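Local coordinates for RNA-binding protein RO60 (Deinococcus radiodurans, PDB 2NVO) that binds small RNAs, including Y RNA, that accumulate during recovery from ultraviolet irradiation, and contributes to the cell's resistance to that radiation, at residues L367-S372 with A394-A399. Residues are numbered along the deposited sequence; the frame is centred on the assembly and turned at random.
Sequences LALDVS and AMSLIA. With CA (calcium ion), chain B.
L367 reaches from strand 364-369 onto helix 388-402 with one methyl, CD2, and L369 adds a second beside it. L367 CD2 lies 3.4 Å from S396 CA, tighter than usual van der Waals contact, and 3.9 Å from both M395 O and A399 CB, so the methyl sits over one turn of helix backbone. Followed outward from CB, L369 closes on the hydroxyl of S396 with its whole branched end: CG is 4.1 Å, CD1 3.7 Å and CD2 3.4 Å from S396 OG. Of segment 394-399, L369 touches S396; its side chain also packs on Y463 of strand 459-464. The S396 hydroxyl is turned beside its own backbone N (chi1 -71°), which lets it bond to the carbonyl of A392 one turn earlier while the leucine methyls pack against it. The segment axes run nearly antiparallel (161°), as expected for the first strand and helix of a beta-alpha-beta unit in a VWFA-like domain. Past the strand end the chain enters the MIDAS-like site: S372 OG binds calcium at 2.6 Å, and D370 OD1 accepts from S372 N (3.1 Å, 164°) in an Asx turn and also from S372 OG. S374 and, from farther along the chain, E467 complete the protein ligands. Leucine methyls thus meet the helix by van der Waals contact, S396 OG included, its hydrogen bond spent on A392 O; of the two segments, only the loop of 367-372 carries metal-site groups.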
loop_
_atom_site.group_PDB
_atom_site.type_symbol
_atom_site.label_atom_id
_atom_site.label_comp_id
_atom_site.label_asym_id
_atom_site.label_seq_id
_atom_site.Cartn_x
_atom_site.Cartn_y
_atom_site.Cartn_z
ATOM N N LEU A 367 -1.887 15.150 18.291
ATOM C CA LEU A 367 -1.020 15.243 17.103
ATOM C C LEU A 367 -0.112 16.435 17.330
ATOM O O LEU A 367 -0.586 17.528 17.595
ATOM C CB LEU A 367 -1.853 15.436 15.825
ATOM C CG LEU A 367 -2.218 14.243 14.933
ATOM C CD1 LEU A 367 -2.911 13.147 15.723
ATOM C CD2 LEU A 367 -3.066 14.685 13.735
ATOM N N ALA A 368 1.191 16.203 17.299
ATOM C CA ALA A 368 2.161 17.268 17.509
ATOM C C ALA A 368 2.890 17.480 16.168
ATOM O O ALA A 368 3.593 16.598 15.698
ATOM C CB ALA A 368 3.118 16.859 18.587
ATOM N N LEU A 369 2.656 18.637 15.568
ATOM C CA LEU A 369 3.166 18.981 14.256
ATOM C C LEU A 369 4.406 19.856 14.360
ATOM O O LEU A 369 4.418 20.858 15.063
ATOM C CB LEU A 369 2.103 19.759 13.475
ATOM C CG LEU A 369 1.034 19.004 12.703
ATOM C CD1 LEU A 369 0.612 17.729 13.427
ATOM C CD2 LEU A 369 -0.148 19.890 12.349
ATOM N N ASP A 370 5.443 19.440 13.649
ATOM C CA ASP A 370 6.564 20.302 13.313
ATOM C C ASP A 370 5.981 21.452 12.481
ATOM O O ASP A 370 5.291 21.225 11.478
ATOM C CB ASP A 370 7.591 19.468 12.510
ATOM C CG ASP A 370 8.934 20.188 12.316
ATOM O OD1 ASP A 370 8.924 21.405 12.079
ATOM O OD2 ASP A 370 9.987 19.521 12.392
ATOM N N VAL A 371 6.220 22.687 12.901
ATOM C CA VAL A 371 5.660 23.854 12.215
ATOM C C VAL A 371 6.742 24.769 11.630
ATOM O O VAL A 371 6.461 25.902 11.264
ATOM C CB VAL A 371 4.747 24.704 13.169
ATOM C CG1 VAL A 371 3.519 23.900 13.598
ATOM C CG2 VAL A 371 5.530 25.190 14.383
ATOM N N SER A 372 7.968 24.277 11.558
ATOM C CA SER A 372 9.075 25.091 11.058
ATOM C C SER A 372 9.053 25.171 9.535
ATOM O O SER A 372 8.354 24.390 8.874
ATOM C CB SER A 372 10.398 24.508 11.531
ATOM O OG SER A 372 10.572 23.197 11.031
ATOM N N ALA A 394 -3.292 17.534 6.323
ATOM C CA ALA A 394 -4.279 16.568 5.838
ATOM C C ALA A 394 -4.582 15.505 6.911
ATOM O O ALA A 394 -5.758 15.236 7.228
ATOM C CB ALA A 394 -3.790 15.893 4.521
ATOM N N MET A 395 -3.523 14.930 7.492
ATOM C CA MET A 395 -3.675 13.893 8.511
ATOM C C MET A 395 -4.321 14.448 9.790
ATOM O O MET A 395 -5.037 13.735 10.482
ATOM C CB MET A 395 -2.327 13.238 8.845
ATOM C CG MET A 395 -1.729 12.396 7.691
ATOM S SD MET A 395 -2.839 11.092 7.090
ATOM C CE MET A 395 -2.956 10.018 8.501
ATOM N N SER A 396 -4.058 15.712 10.098
ATOM C CA SER A 396 -4.672 16.380 11.254
ATOM C C SER A 396 -6.180 16.509 11.047
ATOM O O SER A 396 -6.969 16.140 11.921
ATOM C CB SER A 396 -4.078 17.770 11.457
ATOM O OG SER A 396 -2.736 17.695 11.924
ATOM N N LEU A 397 -6.571 17.002 9.875
ATOM C CA LEU A 397 -7.987 17.094 9.525
ATOM C C LEU A 397 -8.684 15.739 9.624
ATOM O O LEU A 397 -9.795 15.629 10.190
ATOM C CB LEU A 397 -8.175 17.681 8.140
ATOM C CG LEU A 397 -7.851 19.165 8.047
ATOM C CD1 LEU A 397 -7.978 19.586 6.601
ATOM C CD2 LEU A 397 -8.786 19.999 8.980
ATOM N N ILE A 398 -8.035 14.714 9.088
ATOM C CA ILE A 398 -8.537 13.340 9.218
ATOM C C ILE A 398 -8.779 12.913 10.661
ATOM O O ILE A 398 -9.858 12.399 10.982
ATOM C CB ILE A 398 -7.616 12.321 8.525
ATOM C CG1 ILE A 398 -7.715 12.491 7.010
ATOM C CG2 ILE A 398 -8.010 10.901 8.912
ATOM C CD1 ILE A 398 -6.829 11.542 6.183
ATOM N N ALA A 399 -7.777 13.094 11.524
ATOM C CA ALA A 399 -7.925 12.772 12.944
ATOM C C ALA A 399 -9.070 13.569 13.579
ATOM O O ALA A 399 -9.971 12.990 14.195
ATOM C CB ALA A 399 -6.633 13.009 13.696
HETATM CA CA CA B . 12.821 22.198 10.294
HETATM O O HOH W 1 11.650 20.056 10.475
HETATM O O HOH W 2 13.173 22.465 12.726
#